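Local coordinates for protein lymphotactin (PDB 2NYZ) that probably acts as a secreted chemokine that attracts lymphocytes, but not monocytes or neutrophils, by binding a chemokine receptor, at residues I29-G32 with S33-V37; V56-V59 with V60-M63. All coordinates share one frame; numbering follows the deposited sequence.

Contact 1 (I29-G32 with S33-V37)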
loop_
_atom_site.group_PDB
_atom_site.type_symbol
_atom_site.label_atom_id
_atom_site.label_comp_id
_atom_site.label_asym_id
_atom_site.label_seq_id
_atom_site.Cartn_x
_atom_site.Cartn_y
_atom_site.Cartn_z
ATOM N N ILE D 29 -22.542 35.103 -2.044
ATOM C CA ILE D 29 -22.443 34.241 -3.212
ATOM C C ILE D 29 -21.398 34.723 -4.198
ATOM O O ILE D 29 -21.726 35.115 -5.314
ATOM C CB ILE D 29 -23.794 34.140 -3.942
ATOM C CG1 ILE D 29 -24.888 33.751 -2.938
ATOM C CG2 ILE D 29 -23.695 33.120 -5.087
ATOM C CD1 ILE D 29 -26.301 33.713 -3.509
ATOM N N THR D 30 -20.134 34.694 -3.794
ATOM C CA THR D 30 -19.073 35.133 -4.689
ATOM C C THR D 30 -19.163 34.295 -5.958
ATOM O O THR D 30 -19.521 33.117 -5.905
ATOM C CB THR D 30 -17.677 34.951 -4.051
ATOM O OG1 THR D 30 -17.403 33.554 -3.893
ATOM C CG2 THR D 30 -17.618 35.643 -2.686
ATOM N N GLU D 31 -18.843 34.901 -7.098
ATOM C CA GLU D 31 -18.918 34.190 -8.368
ATOM C C GLU D 31 -17.663 34.270 -9.229
ATOM O O GLU D 31 -17.524 35.173 -10.051
ATOM C CB GLU D 31 -20.106 34.697 -9.189
ATOM C CG GLU D 31 -21.381 34.881 -8.386
ATOM C CD GLU D 31 -22.617 34.949 -9.259
ATOM O OE1 GLU D 31 -22.567 35.617 -10.315
ATOM O OE2 GLU D 31 -23.641 34.338 -8.882
ATOM N N GLY D 32 -16.761 33.314 -9.039
ATOM C CA GLY D 32 -15.546 33.270 -9.829
ATOM C C GLY D 32 -15.623 32.059 -10.743
ATOM O O GLY D 32 -16.717 31.631 -11.120
ATOM N N SER D 33 -14.472 31.499 -11.103
ATOM C CA SER D 33 -14.442 30.321 -11.968
ATOM C C SER D 33 -15.156 29.165 -11.265
ATOM O O SER D 33 -15.581 28.186 -11.888
ATOM C CB SER D 33 -12.993 29.945 -12.290
ATOM O OG SER D 33 -12.199 29.918 -11.116
ATOM N N LEU D 34 -15.280 29.302 -9.951
ATOM C CA LEU D 34 -15.943 28.315 -9.118
ATOM C C LEU D 34 -16.884 29.092 -8.218
ATOM O O LEU D 34 -16.542 29.428 -7.082
ATOM C CB LEU D 34 -14.921 27.557 -8.269
ATOM C CG LEU D 34 -15.477 26.539 -7.277
ATOM C CD1 LEU D 34 -16.222 25.449 -8.021
ATOM C CD2 LEU D 34 -14.338 25.949 -6.465
ATOM N N ARG D 35 -18.064 29.402 -8.743
ATOM C CA ARG D 35 -19.055 30.149 -7.979
ATOM C C ARG D 35 -19.462 29.308 -6.783
ATOM O O ARG D 35 -19.523 28.078 -6.871
ATOM C CB ARG D 35 -20.285 30.454 -8.838
ATOM C CG ARG D 35 -21.214 31.477 -8.211
ATOM C CD ARG D 35 -22.504 31.635 -8.992
ATOM N NE ARG D 35 -23.384 30.481 -8.828
ATOM C CZ ARG D 35 -24.661 30.563 -8.471
ATOM N NH1 ARG D 35 -25.215 31.750 -8.241
ATOM N NH2 ARG D 35 -25.385 29.457 -8.337
ATOM N N ALA D 36 -19.741 29.966 -5.663
ATOM C CA ALA D 36 -20.130 29.239 -4.471
ATOM C C ALA D 36 -20.777 30.097 -3.418
ATOM O O ALA D 36 -20.673 31.319 -3.428
ATOM C CB ALA D 36 -18.926 28.539 -3.876
ATOM N N VAL D 37 -21.456 29.416 -2.509
ATOM C CA VAL D 37 -22.125 30.044 -1.392
ATOM C C VAL D 37 -21.156 29.943 -0.228
ATOM O O VAL D 37 -20.734 28.845 0.139
ATOM C CB VAL D 37 -23.402 29.286 -1.011
ATOM C CG1 VAL D 37 -24.001 29.890 0.250
ATOM C CG2 VAL D 37 -24.392 29.328 -2.160
#

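Contact 2 (V56-V59 with V60-M63)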
loop_
_atom_site.group_PDB
_atom_site.type_symbol
_atom_site.label_atom_id
_atom_site.label_comp_id
_atom_site.label_asym_id
_atom_site.label_seq_id
_atom_site.Cartn_x
_atom_site.Cartn_y
_atom_site.Cartn_z
ATOM N N VAL D 56 -28.006 23.276 0.490
ATOM C CA VAL D 56 -27.526 24.652 0.521
ATOM C C VAL D 56 -28.692 25.567 0.192
ATOM O O VAL D 56 -28.993 26.508 0.934
ATOM C CB VAL D 56 -26.397 24.887 -0.510
ATOM C CG1 VAL D 56 -26.002 26.359 -0.534
ATOM C CG2 VAL D 56 -25.198 24.034 -0.162
ATOM N N ARG D 57 -29.347 25.273 -0.927
ATOM C CA ARG D 57 -30.497 26.041 -1.380
ATOM C C ARG D 57 -31.512 26.166 -0.244
ATOM O O ARG D 57 -32.043 27.249 0.019
ATOM C CB ARG D 57 -31.137 25.342 -2.574
ATOM C CG ARG D 57 -32.267 26.120 -3.209
ATOM C CD ARG D 57 -32.929 25.314 -4.309
ATOM N NE ARG D 57 -31.935 24.665 -5.152
ATOM C CZ ARG D 57 -32.043 24.553 -6.468
ATOM N NH1 ARG D 57 -33.102 25.051 -7.093
ATOM N NH2 ARG D 57 -31.092 23.943 -7.161
ATOM N N ASP D 58 -31.763 25.045 0.425
ATOM C CA ASP D 58 -32.698 24.985 1.544
ATOM C C ASP D 58 -32.327 25.985 2.639
ATOM O O ASP D 58 -33.198 26.658 3.199
ATOM C CB ASP D 58 -32.717 23.565 2.131
ATOM C CG ASP D 58 -33.451 22.566 1.245
ATOM O OD1 ASP D 58 -33.500 22.781 0.014
ATOM O OD2 ASP D 58 -33.969 21.558 1.781
ATOM N N VAL D 59 -31.030 26.067 2.934
ATOM C CA VAL D 59 -30.503 26.965 3.962
ATOM C C VAL D 59 -30.551 28.419 3.510
ATOM O O VAL D 59 -30.955 29.303 4.264
ATOM C CB VAL D 59 -29.048 26.604 4.306
ATOM C CG1 VAL D 59 -28.486 27.584 5.321
ATOM C CG2 VAL D 59 -28.988 25.186 4.840
ATOM N N VAL D 60 -30.127 28.658 2.274
ATOM C CA VAL D 60 -30.131 29.997 1.711
ATOM C C VAL D 60 -31.544 30.560 1.799
ATOM O O VAL D 60 -31.740 31.738 2.096
ATOM C CB VAL D 60 -29.675 29.966 0.241
ATOM C CG1 VAL D 60 -29.827 31.334 -0.392
ATOM C CG2 VAL D 60 -28.227 29.523 0.172
ATOM N N ARG D 61 -32.527 29.702 1.550
ATOM C CA ARG D 61 -33.928 30.101 1.603
ATOM C C ARG D 61 -34.360 30.305 3.053
ATOM O O ARG D 61 -34.931 31.338 3.406
ATOM C CB ARG D 61 -34.797 29.024 0.948
ATOM C CG ARG D 61 -36.255 29.409 0.798
ATOM C CD ARG D 61 -37.079 28.284 0.187
ATOM N NE ARG D 61 -36.548 27.837 -1.097
ATOM C CZ ARG D 61 -35.842 26.724 -1.267
ATOM N NH1 ARG D 61 -35.581 25.940 -0.229
ATOM N NH2 ARG D 61 -35.406 26.391 -2.476
ATOM N N SER D 62 -34.072 29.312 3.888
ATOM C CA SER D 62 -34.415 29.355 5.306
ATOM C C SER D 62 -33.850 30.595 5.982
ATOM O O SER D 62 -34.431 31.118 6.931
ATOM C CB SER D 62 -33.887 28.103 6.012
ATOM O OG SER D 62 -34.216 28.107 7.391
ATOM N N MET D 63 -32.706 31.060 5.495
ATOM C CA MET D 63 -32.081 32.241 6.063
ATOM C C MET D 63 -32.738 33.501 5.536
ATOM O O MET D 63 -32.960 34.448 6.290
ATOM C CB MET D 63 -30.588 32.261 5.755
ATOM C CG MET D 63 -29.815 31.189 6.486
ATOM S SD MET D 63 -28.057 31.435 6.342
ATOM C CE MET D 63 -27.785 32.638 7.644
#

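Contact 1 (I29-G32 with S33-V37)
Glu31 and Arg35 meet in a local contact across the hairpin turn that joins strand 24-28 to strand 37-41 in the chemokine sheet. The chain reverses near Gly32 and Ser33, and the two arms run nearly antiparallel. Glu31 and Arg35 stand opposite one another in register across the turn, with their CA atoms 4.1 Å apart. Their side chains lie alongside one another and point the same way. A salt bridge joins them. Arg35 NH1 donates to Glu31 OE2 over 3.1 Å, and the bond is nearly straight at 170°. OE2 sits at the edge of the guanidinium, almost in its plane, while the carboxylate itself is turned 70° from that plane. The bridge runs through this one carboxylate oxygen, and the two groups do not pair flat. Arg35 reaches it because its CG stands opposite the backbone N (chi1 -167°) and the chain then bends at chi3. The aliphatic part of Arg35 runs beside Glu31, with Arg35 CG 3.4 Å from Glu31 CG. Ile29 CG2 comes to 3.8 Å from Arg35 NH1, oblique to the guanidinium.

Between the same two arms, one backbone bond ties the chain. Ala36 N donates to Thr30 O at 3.2 Å. One step nearer the strands, Ile29 CA makes a CA-H...O contact of 3.4 Å with Ala36 O. The salt bridge lies on the protein surface, whereas Ala36 is buried and touches Leu14. Arg35 and Val37 both touch Pro51, and Val37 bonds through its backbone to Ala49, where strand 37-41 meets strand 46-49.

Contact 2 (V56-V59 with V60-M63)
The Arg61 guanidinium has Arg57 O standing 3.7 Å above one face, nearer its margin than its centre, and Asp58 OD1 at its edge, in plane. This belongs to helix 54-64, the C-terminal alpha-helix that packs across the three-stranded sheet of the chemokine fold. The salt bridge from Arg61 NH1 to Asp58 OD1 is long, 3.8 Å, so its hold is probably slight. The carboxylate is turned 64° from the guanidinium. Arg61 folds back along the helix because its chain bends at chi3 (-56°), which brings its own NH2 beside CG and CD of Arg57. The two arginines cross at an angle, and their like charges are not in contact.

Four backbone bonds of the i to i+4 kind join the two turns. Val60, Arg61, Ser62 and Met63 donate through N to the O atoms of Val56, Arg57, Asp58 and Val59.

Apolar side chains line the side facing the sheet. Val59 touches Ile24 and Phe39, and Val60 touches Tyr27. Met63 lies alongside Val59 and also touches Ile24 and Tyr27. With Met63 replaced by an alanine, the side of Val59 is likely to be left with a gap, and Ile24 and Tyr27 with less apolar cover. One turn back, Val60 CG2 meets Val56 CG1 at 3.9 Å, while the sulfur of Met63, SD, rests 4.0 Å from Val59 CG1.

How the contacts relate
From the N terminus, the chain passes the short strand 9-10 and then strand 24-28 before contact 1, which closes the loop leading to strand 37-41. After strands 37-41 and 46-49 it enters helix 54-64, where contact 2 joins successive turns and closes no loop. The contacts are in series and neither nest nor cross. The centres of contact 1 and contact 2 are about 16 Å apart, yet the two touch at one place. Val37, at the end of contact 1, packs its CG2 against Val56 CG1, 3.7 Å away, and its CG1 lies 4.2 Å from Val60 CG2. The start of the middle strand thus meets the helix, tying hairpin to helix.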